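Local coordinates for protein-glutamine gamma-glutamyltransferase (Pagrus major, PDB 1G0D) that catalyses the calcium-dependent cross-linking of proteins, joining glutamine side chains to lysines or other primary amines, at residues P585-Q590 with K671-V676; N609-P614 with S667-D672. All blocks are in the same frame, centred on the assembly; numbering follows the deposited sequence.

Overall arrangement
Both interactions lie in the C-terminal immunoglobulin-like beta domain, their centres about 13 Å apart. Along the chain the first segments come in the order 585-590, 609-614, and both pair with the same later stretch, 667-676. Interaction 2 sets the turn after strand 659-666 against the loop between strands 601-608 and 615-616; interaction 1 joins the start of strand 673-682 to the chain entering strand 588-590. The contacts share Lys671 and Asp672, and touch directly: Pro585 CD lies 3.7 Å from Pro610 CG and 3.9 Å from Leu670 CD1. Both lie at the same end of the domain. The shared Asp672 forms a salt bridge with Arg171, so this end is also tied to another part of the monomer.

Interaction 1: P585-Q590 with K671-V676; sequences PELLVQ and KDVKGV
Leu587 and Gly675 bring the two backbones to 4.6 Å between their CA atoms, the chains running roughly parallel at 32°, and Leu587 N donates to Lys674 O at 3.0 Å. Beside this bond a water accepts from Lys674 N and weakly donates to Pro585 O, while a second water accepts from Val676 N and lies 2.6 Å from Glu586 OE2. A glycine suits its place here: a beta carbon on Gly675 would run into Leu587 CB and Val589 CG2. With CG anti to its carbonyl carbon (chi1 -57°), Leu587 lays its side chain over the Lys674 peptide and across that of Val673 at about a right angle, CD2 meeting Val673 CG1 at 3.5 Å. Val673 CG1 also lies 3.3 Å from Pro585 O. Val589 CG2 lies 4.0 Å from Gly675 C. Replacing Leu587 by an alanine would probably open a gap over Val673 and also toward Val663 and Phe607, which the leucine touches. Leu587, Val589 and Val673 thus pack between the two sheets, while one direct backbone bond and two waters satisfy polar groups where the chain leading into strand 588-590 meets the start of strand 673-682.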
loop_
_atom_site.group_PDB
_atom_site.type_symbol
_atom_site.label_atom_id
_atom_site.label_comp_id
_atom_site.label_asym_id
_atom_site.label_seq_id
_atom_site.Cartn_x
_atom_site.Cartn_y
_atom_site.Cartn_z
ATOM N N PRO A 585 -13.368 -7.198 18.716
ATOM C CA PRO A 585 -12.488 -8.065 19.505
ATOM C C PRO A 585 -11.290 -8.505 18.697
ATOM O O PRO A 585 -11.357 -8.531 17.470
ATOM C CB PRO A 585 -13.387 -9.235 19.910
ATOM C CG PRO A 585 -14.527 -9.233 18.913
ATOM C CD PRO A 585 -14.693 -7.798 18.473
ATOM N N GLU A 586 -10.198 -8.831 19.391
ATOM C CA GLU A 586 -8.979 -9.294 18.747
ATOM C C GLU A 586 -8.825 -10.807 18.759
ATOM O O GLU A 586 -8.672 -11.413 19.816
ATOM C CB GLU A 586 -7.755 -8.695 19.391
ATOM C CG GLU A 586 -6.584 -8.810 18.446
ATOM C CD GLU A 586 -5.242 -8.725 19.130
ATOM O OE1 GLU A 586 -5.167 -8.071 20.210
ATOM O OE2 GLU A 586 -4.272 -9.311 18.567
ATOM N N LEU A 587 -8.824 -11.399 17.570
ATOM C CA LEU A 587 -8.724 -12.845 17.430
ATOM C C LEU A 587 -7.504 -13.412 18.130
ATOM O O LEU A 587 -6.440 -12.800 18.125
ATOM C CB LEU A 587 -8.699 -13.256 15.934
ATOM C CG LEU A 587 -9.869 -12.813 15.026
ATOM C CD1 LEU A 587 -9.800 -13.480 13.630
ATOM C CD2 LEU A 587 -11.173 -13.172 15.724
ATOM N N LEU A 588 -7.693 -14.582 18.741
ATOM C CA LEU A 588 -6.643 -15.334 19.419
ATOM C C LEU A 588 -6.239 -16.379 18.421
ATOM O O LEU A 588 -6.968 -17.368 18.185
ATOM C CB LEU A 588 -7.179 -16.047 20.638
ATOM C CG LEU A 588 -6.226 -16.282 21.802
ATOM C CD1 LEU A 588 -6.542 -17.611 22.384
ATOM C CD2 LEU A 588 -4.810 -16.222 21.361
ATOM N N VAL A 589 -5.096 -16.138 17.795
ATOM C CA VAL A 589 -4.602 -17.071 16.816
ATOM C C VAL A 589 -3.427 -17.811 17.457
ATOM O O VAL A 589 -2.511 -17.182 18.004
ATOM C CB VAL A 589 -4.190 -16.331 15.555
ATOM C CG1 VAL A 589 -3.937 -17.304 14.460
ATOM C CG2 VAL A 589 -5.286 -15.380 15.137
ATOM N N GLN A 590 -3.495 -19.151 17.431
ATOM C CA GLN A 590 -2.469 -20.014 18.015
ATOM C C GLN A 590 -2.215 -21.238 17.155
ATOM O O GLN A 590 -3.134 -21.888 16.697
ATOM C CB GLN A 590 -2.906 -20.501 19.390
ATOM C CG GLN A 590 -3.359 -19.412 20.334
ATOM C CD GLN A 590 -4.095 -19.953 21.562
ATOM O OE1 GLN A 590 -3.561 -19.932 22.678
ATOM N NE2 GLN A 590 -5.330 -20.432 21.362
ATOM N N LYS A 671 -18.215 -7.046 11.910
ATOM C CA LYS A 671 -17.363 -6.958 10.752
ATOM C C LYS A 671 -16.062 -6.309 11.140
ATOM O O LYS A 671 -16.021 -5.570 12.135
ATOM C CB LYS A 671 -18.040 -6.116 9.653
ATOM C CG LYS A 671 -19.544 -6.305 9.497
ATOM C CD LYS A 671 -20.140 -5.371 8.449
ATOM C CE LYS A 671 -20.888 -6.168 7.390
ATOM N NZ LYS A 671 -20.268 -7.534 7.165
ATOM N N ASP A 672 -15.014 -6.590 10.345
ATOM C CA ASP A 672 -13.696 -5.999 10.550
ATOM C C ASP A 672 -13.045 -6.613 11.798
ATOM O O ASP A 672 -12.662 -5.920 12.743
ATOM C CB ASP A 672 -13.882 -4.467 10.683
ATOM C CG ASP A 672 -12.668 -3.658 10.252
ATOM O OD1 ASP A 672 -12.393 -2.623 10.902
ATOM O OD2 ASP A 672 -12.002 -4.033 9.270
ATOM N N VAL A 673 -12.947 -7.930 11.838
ATOM C CA VAL A 673 -12.318 -8.559 12.992
ATOM C C VAL A 673 -11.043 -9.330 12.575
ATOM O O VAL A 673 -11.114 -10.288 11.797
ATOM C CB VAL A 673 -13.322 -9.506 13.706
ATOM C CG1 VAL A 673 -12.663 -10.128 14.913
ATOM C CG2 VAL A 673 -14.563 -8.725 14.117
ATOM N N LYS A 674 -9.889 -8.914 13.120
ATOM C CA LYS A 674 -8.603 -9.519 12.780
ATOM C C LYS A 674 -7.741 -10.136 13.884
ATOM O O LYS A 674 -7.972 -9.978 15.098
ATOM C CB LYS A 674 -7.721 -8.505 12.041
ATOM C CG LYS A 674 -8.432 -7.381 11.351
ATOM C CD LYS A 674 -9.166 -7.940 10.186
ATOM C CE LYS A 674 -9.355 -6.936 9.103
ATOM N NZ LYS A 674 -9.641 -7.654 7.837
ATOM N N GLY A 675 -6.697 -10.812 13.399
ATOM C CA GLY A 675 -5.713 -11.476 14.240
ATOM C C GLY A 675 -4.499 -11.875 13.404
ATOM O O GLY A 675 -4.648 -12.070 12.179
ATOM N N VAL A 676 -3.323 -11.940 14.057
ATOM C CA VAL A 676 -2.010 -12.336 13.466
ATOM C C VAL A 676 -1.200 -13.037 14.529
ATOM O O VAL A 676 -1.251 -12.692 15.715
ATOM C CB VAL A 676 -1.016 -11.183 13.081
ATOM C CG1 VAL A 676 -0.540 -11.380 11.685
ATOM C CG2 VAL A 676 -1.606 -9.840 13.311
HETATM O O HOH W 1 -9.297 -6.844 15.454
HETATM O O HOH W 2 -3.964 -11.515 17.257
#

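Interaction 2: N609-P614 with S667-D672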
loop_
_atom_site.group_PDB
_atom_site.type_symbol
_atom_site.label_atom_id
_atom_site.label_comp_id
_atom_site.label_asym_id
_atom_site.label_seq_id
_atom_site.Cartn_x
_atom_site.Cartn_y
_atom_site.Cartn_z
ATOM N N ASN A 609 -18.095 -13.183 21.202
ATOM C CA ASN A 609 -19.042 -12.206 20.693
ATOM C C ASN A 609 -19.254 -11.064 21.710
ATOM O O ASN A 609 -19.768 -11.287 22.794
ATOM C CB ASN A 609 -20.362 -12.915 20.443
ATOM C CG ASN A 609 -21.390 -12.025 19.823
ATOM O OD1 ASN A 609 -21.134 -10.850 19.574
ATOM N ND2 ASN A 609 -22.574 -12.580 19.564
ATOM N N PRO A 610 -18.829 -9.834 21.384
ATOM C CA PRO A 610 -19.009 -8.708 22.313
ATOM C C PRO A 610 -20.401 -8.074 22.096
ATOM O O PRO A 610 -20.815 -7.133 22.789
ATOM C CB PRO A 610 -17.902 -7.745 21.907
ATOM C CG PRO A 610 -17.857 -7.905 20.439
ATOM C CD PRO A 610 -18.152 -9.392 20.156
ATOM N N LEU A 611 -21.104 -8.602 21.101
ATOM C CA LEU A 611 -22.425 -8.136 20.741
ATOM C C LEU A 611 -23.526 -8.937 21.441
ATOM O O LEU A 611 -23.497 -10.165 21.500
ATOM C CB LEU A 611 -22.592 -8.246 19.228
ATOM C CG LEU A 611 -22.472 -6.976 18.408
ATOM C CD1 LEU A 611 -21.265 -6.200 18.809
ATOM C CD2 LEU A 611 -22.465 -7.360 16.949
ATOM N N PRO A 612 -24.516 -8.237 21.991
ATOM C CA PRO A 612 -25.611 -8.927 22.663
ATOM C C PRO A 612 -26.599 -9.371 21.577
ATOM O O PRO A 612 -27.809 -9.390 21.775
ATOM C CB PRO A 612 -26.188 -7.855 23.578
ATOM C CG PRO A 612 -25.924 -6.562 22.828
ATOM C CD PRO A 612 -24.674 -6.771 22.015
ATOM N N VAL A 613 -26.057 -9.728 20.420
ATOM C CA VAL A 613 -26.851 -10.160 19.285
ATOM C C VAL A 613 -26.156 -11.368 18.720
ATOM O O VAL A 613 -24.957 -11.506 18.857
ATOM C CB VAL A 613 -26.835 -9.115 18.146
ATOM C CG1 VAL A 613 -28.112 -9.185 17.362
ATOM C CG2 VAL A 613 -26.622 -7.727 18.698
ATOM N N PRO A 614 -26.897 -12.279 18.093
ATOM C CA PRO A 614 -26.163 -13.419 17.547
ATOM C C PRO A 614 -25.569 -12.931 16.204
ATOM O O PRO A 614 -26.157 -12.059 15.567
ATOM C CB PRO A 614 -27.260 -14.461 17.333
ATOM C CG PRO A 614 -28.445 -13.626 16.930
ATOM C CD PRO A 614 -28.346 -12.391 17.835
ATOM N N SER A 667 -19.123 -11.292 9.811
ATOM C CA SER A 667 -20.425 -11.800 10.173
ATOM C C SER A 667 -21.367 -10.678 9.834
ATOM O O SER A 667 -20.904 -9.580 9.523
ATOM C CB SER A 667 -20.460 -12.051 11.671
ATOM O OG SER A 667 -20.217 -10.828 12.346
ATOM N N ASP A 668 -22.671 -10.947 9.915
ATOM C CA ASP A 668 -23.694 -9.936 9.613
ATOM C C ASP A 668 -23.586 -8.710 10.512
ATOM O O ASP A 668 -23.557 -7.585 10.017
ATOM C CB ASP A 668 -25.115 -10.522 9.735
ATOM C CG ASP A 668 -25.405 -11.089 11.113
ATOM O OD1 ASP A 668 -26.589 -11.380 11.387
ATOM O OD2 ASP A 668 -24.464 -11.254 11.921
ATOM N N ARG A 669 -23.490 -8.935 11.818
ATOM C CA ARG A 669 -23.405 -7.861 12.777
ATOM C C ARG A 669 -22.000 -7.506 13.257
ATOM O O ARG A 669 -21.797 -6.415 13.811
ATOM C CB ARG A 669 -24.291 -8.192 13.967
ATOM C CG ARG A 669 -25.692 -8.589 13.547
ATOM C CD ARG A 669 -26.533 -7.374 13.182
ATOM N NE ARG A 669 -27.330 -6.956 14.328
ATOM C CZ ARG A 669 -26.921 -6.066 15.230
ATOM N NH1 ARG A 669 -27.709 -5.732 16.263
ATOM N NH2 ARG A 669 -25.721 -5.492 15.091
ATOM N N LEU A 670 -21.037 -8.418 13.084
ATOM C CA LEU A 670 -19.639 -8.146 13.486
ATOM C C LEU A 670 -18.748 -8.212 12.273
ATOM O O LEU A 670 -18.551 -9.291 11.676
ATOM C CB LEU A 670 -19.119 -9.155 14.488
ATOM C CG LEU A 670 -18.567 -8.629 15.813
ATOM C CD1 LEU A 670 -17.363 -9.445 16.195
ATOM C CD2 LEU A 670 -18.233 -7.184 15.747
ATOM N N LYS A 671 -18.215 -7.046 11.910
ATOM C CA LYS A 671 -17.363 -6.958 10.752
ATOM C C LYS A 671 -16.062 -6.309 11.140
ATOM O O LYS A 671 -16.021 -5.570 12.135
ATOM C CB LYS A 671 -18.040 -6.116 9.653
ATOM C CG LYS A 671 -19.544 -6.305 9.497
ATOM C CD LYS A 671 -20.140 -5.371 8.449
ATOM C CE LYS A 671 -20.888 -6.168 7.390
ATOM N NZ LYS A 671 -20.268 -7.534 7.165
ATOM N N ASP A 672 -15.014 -6.590 10.345
ATOM C CA ASP A 672 -13.696 -5.999 10.550
ATOM C C ASP A 672 -13.045 -6.613 11.798
ATOM O O ASP A 672 -12.662 -5.920 12.743
ATOM C CB ASP A 672 -13.882 -4.467 10.683
ATOM C CG ASP A 672 -12.668 -3.658 10.252
ATOM O OD1 ASP A 672 -12.393 -2.623 10.902
ATOM O OD2 ASP A 672 -12.002 -4.033 9.270
HETATM O O HOH W 3 -28.252 -11.164 13.498
#
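Asp668 OD2, which faces Pro614 O across the contact, accepts from two backbone N-H groups, those of Arg669 and Lys616. A chi1 of 58°, which places CG between the backbone N and the carbonyl carbon, turns the carboxylate back over the chain, where Arg669 N meets OD2 from above the carboxylate plane. The other oxygen works through water: one molecule donates to Asp668 OD1 at 2.7 Å and to Pro614 O at 3.1 Å, bridging the loops. Arg669, bent at chi2 and chi3 (-78° and -96°), passes under Val613 at about a right angle. Val613 CB stands 3.9 Å above one face of the guanidinium, toward its rim, and Val613 CG2 comes to 3.3 Å from Arg669 NH1. Leu611 CD2 settles on the aliphatic root of this arginine, 3.6 Å from Arg669 CB, and Pro610 CD meets Leu670 CD1 tip to tip at 4.0 Å. An asparagine suits its place because the amide serves both ways: Asn609 OD1 accepts from Leu611 N in an Asx turn. Asn609 ND2 donates to Val613 O at 2.7 Å, in the amide plane, as well as to Ala640 O. Ser667 OG similarly accepts from Leu670 N, an ST motif. Each loop is probably held in shape by its own polar side chains, while carbon-rich surfaces and a bridging water join them, and the guanidinium of Arg669 reaches past Val613 to hydrogen-bond Tyr546 OH.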